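Local coordinates for esterase (Xanthomonas oryzae pv. oryzae, PDB 3H2G), which hydrolyses ester bonds in the rice cell wall as a virulence-associated enzyme of the bacterial pathogen, and has an alpha/beta-hydrolase fold, at residues T14-L25 against I100-T111; S64-G72 against V110-V121. All coordinates share one frame; numbering follows the deposited sequence.

Contact 1: T14-L25 against I100-T111; sequences TSYTRDAISAML and IRDAKGDDPLVT
Tyr16, the last residue of the outermost strand 7-16 of the alpha/beta-hydrolase sheet, lays its ring over Gly105, in the type I' turn that overlaps the Schellman end of helix 96-102 and leads on from it. This is a CH-pi contact: Gly105 CA sits 3.6 Å from the centroid of the Tyr16 ring, 19° off its normal. With no side chain on Gly105, the ring settles directly on the backbone, and Tyr16 CZ comes to 3.2 Å from Gly105 N. The ring's direction follows from chi1 (-52°), which sets CG opposite the carbonyl carbon of Tyr16 and sends the phenol toward the turn. Met24 adds to this tight part: a bend at chi3 (-84°) brings its methyl CE back to 3.5 Å from Gly105 O.

The close packing continues along helix 18-26, which lies on the first turn of helix 108-114. The two branches of Ile21 divide the work, CD1 meeting Val110 CG1 at 3.9 Å while CG2 rests 3.8 Å from Thr111 CA. The end of Leu25 lies alongside Thr111, the two side chains running opposite ways, with Leu25 CD2 3.8 Å from Thr111 CB.

The solvent side is looser. Met24 SD grazes the exposed Asp106 at CA, 3.8 Å away. Past the other end of the Tyr16 ring, Thr14 CG2 brushes the aliphatic CG of Arg101, whose guanidinium turns instead to a salt bridge with neighbouring Asp102. A water in the plane of the Tyr16 ring links Tyr16 OH to Arg101 O, donating to the latter at 2.7 Å.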
loop_
_atom_site.group_PDB
_atom_site.type_symbol
_atom_site.label_atom_id
_atom_site.label_comp_id
_atom_site.label_asym_id
_atom_site.label_seq_id
_atom_site.Cartn_x
_atom_site.Cartn_y
_atom_site.Cartn_z
ATOM N N THR A 14 9.911 5.143 20.531
ATOM C CA THR A 14 10.277 6.517 20.853
ATOM C C THR A 14 9.059 7.422 20.715
ATOM O O THR A 14 7.968 6.962 20.373
ATOM C CB THR A 14 11.388 7.022 19.895
ATOM O OG1 THR A 14 11.808 8.337 20.280
ATOM C CG2 THR A 14 10.870 7.068 18.466
ATOM N N SER A 15 9.246 8.706 20.998
ATOM C CA SER A 15 8.170 9.683 20.884
ATOM C C SER A 15 8.756 10.977 20.346
ATOM O O SER A 15 9.930 11.278 20.572
ATOM C CB SER A 15 7.521 9.947 22.249
ATOM O OG SER A 15 6.932 8.770 22.769
ATOM N N TYR A 16 7.939 11.737 19.626
ATOM C CA TYR A 16 8.371 13.012 19.064
ATOM C C TYR A 16 7.469 14.108 19.601
ATOM O O TYR A 16 6.254 13.936 19.670
ATOM C CB TYR A 16 8.292 12.972 17.538
ATOM C CG TYR A 16 9.008 11.782 16.965
ATOM C CD1 TYR A 16 8.302 10.747 16.352
ATOM C CD2 TYR A 16 10.391 11.654 17.091
ATOM C CE1 TYR A 16 8.955 9.613 15.882
ATOM C CE2 TYR A 16 11.054 10.524 16.628
ATOM C CZ TYR A 16 10.330 9.508 16.026
ATOM O OH TYR A 16 10.984 8.380 15.586
ATOM N N THR A 17 8.065 15.232 19.981
ATOM C CA THR A 17 7.299 16.345 20.526
ATOM C C THR A 17 6.554 17.109 19.440
ATOM O O THR A 17 6.921 17.071 18.266
ATOM C CB THR A 17 8.206 17.350 21.257
ATOM O OG1 THR A 17 9.048 18.007 20.303
ATOM C CG2 THR A 17 9.070 16.640 22.291
ATOM N N ARG A 18 5.503 17.807 19.851
ATOM C CA ARG A 18 4.714 18.603 18.928
ATOM C C ARG A 18 5.608 19.644 18.253
ATOM O O ARG A 18 5.519 19.852 17.045
ATOM C CB ARG A 18 3.583 19.309 19.678
ATOM C CG ARG A 18 2.638 20.085 18.779
ATOM C CD ARG A 18 1.587 20.854 19.576
ATOM N NE ARG A 18 2.069 22.155 20.033
ATOM C CZ ARG A 18 2.896 22.341 21.058
ATOM N NH1 ARG A 18 3.347 21.308 21.754
ATOM N NH2 ARG A 18 3.275 23.570 21.383
ATOM N N ASP A 19 6.478 20.285 19.033
ATOM C CA ASP A 19 7.369 21.309 18.482
ATOM C C ASP A 19 8.387 20.750 17.494
ATOM O O ASP A 19 8.685 21.383 16.479
ATOM C CB ASP A 19 8.108 22.053 19.602
ATOM C CG ASP A 19 7.183 22.914 20.444
ATOM O OD1 ASP A 19 6.132 23.350 19.927
ATOM O OD2 ASP A 19 7.517 23.166 21.622
ATOM N N ALA A 20 8.932 19.576 17.794
ATOM C CA ALA A 20 9.906 18.948 16.907
ATOM C C ALA A 20 9.236 18.666 15.563
ATOM O O ALA A 20 9.833 18.860 14.503
ATOM C CB ALA A 20 10.419 17.650 17.523
ATOM N N ILE A 21 7.989 18.212 15.612
ATOM C CA ILE A 21 7.245 17.916 14.394
ATOM C C ILE A 21 6.951 19.207 13.625
ATOM O O ILE A 21 7.097 19.253 12.406
ATOM C CB ILE A 21 5.930 17.165 14.723
ATOM C CG1 ILE A 21 6.270 15.795 15.330
ATOM C CG2 ILE A 21 5.086 16.991 13.460
ATOM C CD1 ILE A 21 5.072 14.999 15.820
ATOM N N SER A 22 6.554 20.259 14.336
ATOM C CA SER A 22 6.274 21.539 13.693
ATOM C C SER A 22 7.532 22.059 13.007
ATOM O O SER A 22 7.464 22.656 11.932
ATOM C CB SER A 22 5.796 22.573 14.717
ATOM O OG SER A 22 4.474 22.304 15.138
ATOM N N ALA A 23 8.681 21.829 13.633
ATOM C CA ALA A 23 9.950 22.272 13.069
ATOM C C ALA A 23 10.206 21.574 11.733
ATOM O O ALA A 23 10.685 22.194 10.783
ATOM C CB ALA A 23 11.086 21.988 14.044
ATOM N N MET A 24 9.887 20.284 11.653
ATOM C CA MET A 24 10.083 19.558 10.403
ATOM C C MET A 24 9.120 20.085 9.340
ATOM O O MET A 24 9.455 20.129 8.158
ATOM C CB MET A 24 9.870 18.050 10.598
ATOM C CG MET A 24 10.953 17.357 11.417
ATOM S SD MET A 24 10.825 15.543 11.396
ATOM C CE MET A 24 9.610 15.272 12.701
ATOM N N LEU A 25 7.926 20.488 9.767
ATOM C CA LEU A 25 6.918 21.014 8.847
ATOM C C LEU A 25 7.278 22.411 8.345
ATOM O O LEU A 25 6.950 22.778 7.218
ATOM C CB LEU A 25 5.547 21.064 9.532
ATOM C CG LEU A 25 4.882 19.730 9.891
ATOM C CD1 LEU A 25 3.653 19.987 10.749
ATOM C CD2 LEU A 25 4.506 18.982 8.621
ATOM N N ILE A 100 10.669 4.501 10.768
ATOM C CA ILE A 100 10.270 5.820 11.250
ATOM C C ILE A 100 11.218 6.230 12.374
ATOM O O ILE A 100 11.633 7.387 12.468
ATOM C CB ILE A 100 8.814 5.807 11.767
ATOM C CG1 ILE A 100 7.860 5.562 10.591
ATOM C CG2 ILE A 100 8.484 7.124 12.463
ATOM C CD1 ILE A 100 6.399 5.495 10.978
ATOM N N ARG A 101 11.574 5.269 13.217
ATOM C CA ARG A 101 12.485 5.536 14.321
ATOM C C ARG A 101 13.840 5.962 13.752
ATOM O O ARG A 101 14.442 6.927 14.226
ATOM C CB ARG A 101 12.638 4.285 15.191
ATOM C CG ARG A 101 13.212 4.564 16.571
ATOM C CD ARG A 101 14.703 4.289 16.656
ATOM N NE ARG A 101 14.988 2.877 16.905
ATOM C CZ ARG A 101 15.031 1.938 15.968
ATOM N NH1 ARG A 101 14.812 2.253 14.699
ATOM N NH2 ARG A 101 15.292 0.679 16.300
ATOM N N ASP A 102 14.311 5.254 12.729
ATOM C CA ASP A 102 15.588 5.595 12.105
ATOM C C ASP A 102 15.541 6.990 11.493
ATOM O O ASP A 102 16.532 7.723 11.522
ATOM C CB ASP A 102 15.957 4.593 11.004
ATOM C CG ASP A 102 16.216 3.200 11.539
ATOM O OD1 ASP A 102 16.520 3.068 12.743
ATOM O OD2 ASP A 102 16.126 2.238 10.746
ATOM N N ALA A 103 14.390 7.347 10.932
ATOM C CA ALA A 103 14.214 8.653 10.299
ATOM C C ALA A 103 13.930 9.742 11.332
ATOM O O ALA A 103 13.685 10.894 10.982
ATOM C CB ALA A 103 13.078 8.587 9.281
ATOM N N LYS A 104 13.966 9.365 12.604
ATOM C CA LYS A 104 13.709 10.293 13.697
ATOM C C LYS A 104 12.435 11.115 13.492
ATOM O O LYS A 104 12.437 12.341 13.632
ATOM C CB LYS A 104 14.928 11.202 13.897
ATOM C CG LYS A 104 16.184 10.416 14.279
ATOM C CD LYS A 104 17.381 11.309 14.567
ATOM C CE LYS A 104 18.586 10.470 14.986
ATOM N NZ LYS A 104 19.760 11.306 15.366
ATOM N N GLY A 105 11.349 10.424 13.151
ATOM C CA GLY A 105 10.064 11.079 12.961
ATOM C C GLY A 105 9.786 11.705 11.606
ATOM O O GLY A 105 8.668 12.168 11.355
ATOM N N ASP A 106 10.789 11.720 10.732
ATOM C CA ASP A 106 10.635 12.311 9.408
ATOM C C ASP A 106 9.879 11.402 8.441
ATOM O O ASP A 106 10.467 10.773 7.562
ATOM C CB ASP A 106 12.016 12.674 8.845
ATOM C CG ASP A 106 11.951 13.212 7.429
ATOM O OD1 ASP A 106 10.941 13.862 7.077
ATOM O OD2 ASP A 106 12.923 12.996 6.674
ATOM N N ASP A 107 8.565 11.340 8.626
ATOM C CA ASP A 107 7.684 10.526 7.791
ATOM C C ASP A 107 6.326 11.214 7.815
ATOM O O ASP A 107 5.853 11.622 8.878
ATOM C CB ASP A 107 7.547 9.112 8.363
ATOM C CG ASP A 107 6.791 8.179 7.431
ATOM O OD1 ASP A 107 7.426 7.595 6.530
ATOM O OD2 ASP A 107 5.560 8.046 7.587
ATOM N N PRO A 108 5.673 11.346 6.650
ATOM C CA PRO A 108 4.366 12.009 6.623
ATOM C C PRO A 108 3.292 11.392 7.522
ATOM O O PRO A 108 2.358 12.081 7.929
ATOM C CB PRO A 108 3.996 11.989 5.138
ATOM C CG PRO A 108 4.690 10.761 4.630
ATOM C CD PRO A 108 6.035 10.830 5.317
ATOM N N LEU A 109 3.408 10.105 7.836
ATOM C CA LEU A 109 2.413 9.492 8.711
ATOM C C LEU A 109 2.493 10.159 10.077
ATOM O O LEU A 109 1.485 10.332 10.760
ATOM C CB LEU A 109 2.650 7.987 8.856
ATOM C CG LEU A 109 2.432 7.140 7.598
ATOM C CD1 LEU A 109 2.551 5.672 7.969
ATOM C CD2 LEU A 109 1.060 7.432 6.995
ATOM N N VAL A 110 3.703 10.538 10.471
ATOM C CA VAL A 110 3.909 11.208 11.751
ATOM C C VAL A 110 3.588 12.699 11.664
ATOM O O VAL A 110 2.786 13.220 12.436
ATOM C CB VAL A 110 5.376 11.071 12.232
ATOM C CG1 VAL A 110 5.618 11.975 13.440
ATOM C CG2 VAL A 110 5.678 9.625 12.589
ATOM N N THR A 111 4.217 13.375 10.709
ATOM C CA THR A 111 4.063 14.817 10.548
ATOM C C THR A 111 2.734 15.356 10.046
ATOM O O THR A 111 2.355 16.473 10.393
ATOM C CB THR A 111 5.176 15.383 9.633
ATOM O OG1 THR A 111 4.997 14.904 8.293
ATOM C CG2 THR A 111 6.540 14.947 10.132
HETATM O O HOH W 1 13.371 8.262 16.267
#

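Contact 2: S64-G72 against V110-V121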
loop_
_atom_site.group_PDB
_atom_site.type_symbol
_atom_site.label_atom_id
_atom_site.label_comp_id
_atom_site.label_asym_id
_atom_site.label_seq_id
_atom_site.Cartn_x
_atom_site.Cartn_y
_atom_site.Cartn_z
ATOM N N SER A 64 3.801 -8.231 11.523
ATOM C CA SER A 64 4.188 -7.146 12.409
ATOM C C SER A 64 3.492 -5.873 11.942
ATOM O O SER A 64 2.886 -5.844 10.869
ATOM C CB SER A 64 5.713 -6.971 12.404
ATOM O OG SER A 64 6.214 -6.738 11.096
ATOM N N GLY A 65 3.556 -4.824 12.753
ATOM C CA GLY A 65 2.906 -3.590 12.363
ATOM C C GLY A 65 3.430 -2.391 13.113
ATOM O O GLY A 65 4.216 -2.530 14.048
ATOM N N VAL A 66 2.998 -1.208 12.688
ATOM C CA VAL A 66 3.405 0.033 13.323
ATOM C C VAL A 66 2.153 0.704 13.876
ATOM O O VAL A 66 1.073 0.600 13.298
ATOM C CB VAL A 66 4.113 0.985 12.311
ATOM C CG1 VAL A 66 3.197 1.283 11.127
ATOM C CG2 VAL A 66 4.516 2.275 13.005
ATOM N N LEU A 67 2.302 1.367 15.016
ATOM C CA LEU A 67 1.188 2.062 15.652
ATOM C C LEU A 67 1.672 3.431 16.099
ATOM O O LEU A 67 2.621 3.532 16.875
ATOM C CB LEU A 67 0.685 1.267 16.865
ATOM C CG LEU A 67 -0.284 1.971 17.828
ATOM C CD1 LEU A 67 -1.567 2.343 17.098
ATOM C CD2 LEU A 67 -0.590 1.046 19.005
ATOM N N LEU A 68 1.028 4.479 15.594
ATOM C CA LEU A 68 1.380 5.850 15.956
ATOM C C LEU A 68 0.251 6.387 16.825
ATOM O O LEU A 68 -0.910 6.391 16.413
ATOM C CB LEU A 68 1.548 6.708 14.697
ATOM C CG LEU A 68 2.575 6.184 13.685
ATOM C CD1 LEU A 68 2.651 7.123 12.484
ATOM C CD2 LEU A 68 3.941 6.065 14.354
ATOM N N ILE A 69 0.594 6.827 18.031
ATOM C CA ILE A 69 -0.401 7.333 18.971
ATOM C C ILE A 69 -0.207 8.810 19.280
ATOM O O ILE A 69 0.869 9.224 19.720
ATOM C CB ILE A 69 -0.339 6.551 20.305
ATOM C CG1 ILE A 69 -0.437 5.049 20.032
ATOM C CG2 ILE A 69 -1.463 7.003 21.232
ATOM C CD1 ILE A 69 -0.308 4.188 21.282
ATOM N N PRO A 70 -1.248 9.629 19.054
ATOM C CA PRO A 70 -1.161 11.065 19.327
ATOM C C PRO A 70 -1.446 11.340 20.801
ATOM O O PRO A 70 -2.054 10.518 21.488
ATOM C CB PRO A 70 -2.239 11.647 18.422
ATOM C CG PRO A 70 -3.308 10.602 18.510
ATOM C CD PRO A 70 -2.522 9.303 18.384
ATOM N N GLY A 71 -1.002 12.498 21.274
ATOM C CA GLY A 71 -1.230 12.879 22.657
ATOM C C GLY A 71 -0.739 14.297 22.865
ATOM O O GLY A 71 0.000 14.819 22.030
ATOM N N GLY A 72 -1.148 14.933 23.959
ATOM C CA GLY A 72 -0.696 16.290 24.215
ATOM C C GLY A 72 -1.767 17.196 24.790
ATOM O O GLY A 72 -2.957 16.926 24.649
ATOM N N VAL A 110 3.703 10.538 10.471
ATOM C CA VAL A 110 3.909 11.208 11.751
ATOM C C VAL A 110 3.588 12.699 11.664
ATOM O O VAL A 110 2.786 13.220 12.436
ATOM C CB VAL A 110 5.376 11.071 12.232
ATOM C CG1 VAL A 110 5.618 11.975 13.440
ATOM C CG2 VAL A 110 5.678 9.625 12.589
ATOM N N THR A 111 4.217 13.375 10.709
ATOM C CA THR A 111 4.063 14.817 10.548
ATOM C C THR A 111 2.734 15.356 10.046
ATOM O O THR A 111 2.355 16.473 10.393
ATOM C CB THR A 111 5.176 15.383 9.633
ATOM O OG1 THR A 111 4.997 14.904 8.293
ATOM C CG2 THR A 111 6.540 14.947 10.132
ATOM N N ARG A 112 2.016 14.579 9.239
ATOM C CA ARG A 112 0.751 15.059 8.691
ATOM C C ARG A 112 -0.512 14.461 9.297
ATOM O O ARG A 112 -1.558 15.100 9.302
ATOM C CB ARG A 112 0.712 14.806 7.184
ATOM C CG ARG A 112 1.880 15.381 6.415
ATOM C CD ARG A 112 1.873 16.897 6.436
ATOM N NE ARG A 112 2.936 17.430 5.589
ATOM C CZ ARG A 112 3.053 18.707 5.247
ATOM N NH1 ARG A 112 2.170 19.598 5.681
ATOM N NH2 ARG A 112 4.048 19.090 4.457
ATOM N N LEU A 113 -0.418 13.234 9.797
ATOM C CA LEU A 113 -1.590 12.561 10.344
ATOM C C LEU A 113 -1.602 12.374 11.861
ATOM O O LEU A 113 -2.482 12.903 12.545
ATOM C CB LEU A 113 -1.759 11.211 9.639
ATOM C CG LEU A 113 -2.034 11.326 8.130
ATOM C CD1 LEU A 113 -1.979 9.954 7.485
ATOM C CD2 LEU A 113 -3.399 11.976 7.901
ATOM N N ALA A 114 -0.640 11.626 12.390
ATOM C CA ALA A 114 -0.587 11.394 13.832
ATOM C C ALA A 114 -0.450 12.707 14.599
ATOM O O ALA A 114 -1.004 12.859 15.690
ATOM C CB ALA A 114 0.580 10.466 14.175
ATOM N N SER A 115 0.287 13.651 14.024
ATOM C CA SER A 115 0.510 14.944 14.666
ATOM C C SER A 115 -0.764 15.773 14.721
ATOM O O SER A 115 -0.816 16.796 15.408
ATOM C CB SER A 115 1.576 15.730 13.912
ATOM O OG SER A 115 1.083 16.152 12.652
ATOM N N GLN A 116 -1.783 15.338 13.988
ATOM C CA GLN A 116 -3.054 16.042 13.956
ATOM C C GLN A 116 -4.162 15.293 14.694
ATOM O O GLN A 116 -5.337 15.653 14.588
ATOM C CB GLN A 116 -3.478 16.303 12.507
ATOM C CG GLN A 116 -2.590 17.287 11.760
ATOM C CD GLN A 116 -2.442 18.622 12.476
ATOM O OE1 GLN A 116 -3.377 19.108 13.119
ATOM N NE2 GLN A 116 -1.267 19.232 12.352
ATOM N N GLY A 117 -3.795 14.245 15.425
ATOM C CA GLY A 117 -4.787 13.507 16.192
ATOM C C GLY A 117 -5.272 12.188 15.626
ATOM O O GLY A 117 -6.203 11.592 16.163
ATOM N N TYR A 118 -4.662 11.729 14.540
ATOM C CA TYR A 118 -5.059 10.461 13.945
ATOM C C TYR A 118 -4.226 9.309 14.493
ATOM O O TYR A 118 -3.000 9.369 14.489
ATOM C CB TYR A 118 -4.887 10.490 12.421
ATOM C CG TYR A 118 -5.865 11.374 11.685
ATOM C CD1 TYR A 118 -5.653 12.747 11.577
ATOM C CD2 TYR A 118 -7.007 10.833 11.094
ATOM C CE1 TYR A 118 -6.554 13.562 10.896
ATOM C CE2 TYR A 118 -7.919 11.639 10.414
ATOM C CZ TYR A 118 -7.684 13.000 10.318
ATOM O OH TYR A 118 -8.579 13.800 9.652
ATOM N N VAL A 119 -4.888 8.265 14.982
ATOM C CA VAL A 119 -4.162 7.092 15.451
ATOM C C VAL A 119 -3.898 6.346 14.147
ATOM O O VAL A 119 -4.824 6.102 13.371
ATOM C CB VAL A 119 -5.017 6.219 16.394
ATOM C CG1 VAL A 119 -4.287 4.916 16.712
ATOM C CG2 VAL A 119 -5.296 6.974 17.684
ATOM N N VAL A 120 -2.640 6.011 13.885
ATOM C CA VAL A 120 -2.296 5.334 12.644
ATOM C C VAL A 120 -1.777 3.924 12.874
ATOM O O VAL A 120 -0.862 3.713 13.663
ATOM C CB VAL A 120 -1.230 6.134 11.856
ATOM C CG1 VAL A 120 -0.958 5.459 10.513
ATOM C CG2 VAL A 120 -1.700 7.563 11.639
ATOM N N VAL A 121 -2.377 2.964 12.177
ATOM C CA VAL A 121 -1.974 1.569 12.290
ATOM C C VAL A 121 -1.676 1.011 10.907
ATOM O O VAL A 121 -2.487 1.139 9.993
ATOM C CB VAL A 121 -3.083 0.698 12.911
ATOM C CG1 VAL A 121 -2.579 -0.736 13.064
ATOM C CG2 VAL A 121 -3.505 1.263 14.254
#
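Peptide planes are the flat groups through which Leu68 and Val120 meet, and each carbonyl is approached in its own plane. Leu68 N donates to Val120 O at 2.8 Å with a nearly straight bond (167°), and Val120 N returns a bond of 3.1 Å onto a lone pair of Leu68 O. To either side of these in-plane bonds lie the side chains of the two sheet faces.

Segments 64-71 and 119-121 run antiparallel (178°), the pairing of strand 60-71 with strand 119-123 as in the alpha/beta-hydrolase fold, where an antiparallel strand borders the parallel ones. On one face, Leu67 has CG opposite its backbone N (chi1 168°) and reaches over the neighbouring strand, its CD1 lying 3.6 Å from Val121 CG2 and 3.8 Å from Val119 CG1. Helix 141-162 covers this face through Val158 and Ala155.

The other face belongs to helix 108-114. Here the Leu68 and Val120 side chains leave the sheet together, next to each other; Leu68 CB also meets Ala114 CB at 3.9 Å, and the Leu68 side chain meets Val110 at about a right angle, Leu68 CD1 3.9 Å from Val110 CG2. Pro70 fits against the Schellman turn at Gly117 that closes the helix: Pro70 CB packs 3.2 Å from Ala114 O, the oxygen that accepts from Gly117 N, and Pro70 CD is 3.7 Å from Val119 CG2.

Every touching residue is buried, and side chains touch one another through hydrocarbon alone. The polarity of the interface is therefore confined to main-chain groups, and the paired bonds of Leu68 and Val120 are probably shielded from competing water.

Overall arrangement
Contacts 1 and 2 lie with their centres about 10 Å apart and share Val110 and Thr111, so helix 108-114 is wedged between helix 18-26 and strand 60-71. Packing joins them directly: Ile21 CG2 meets Ser115 CB at 3.8 Å, and Leu109 CB meets Leu68 CD1 at 3.7 Å. Contact 2 is buried, with its centre about 17 Å from that of the chain; contact 1 is partly buried, at about 21 Å. Neither holds a member of the probable catalytic triad, Ser176, His377 and Asp336. The likely nucleophile elbow follows strand 169-175, separated in the sheet from strand 119-123 of contact 2 by strand 79-85.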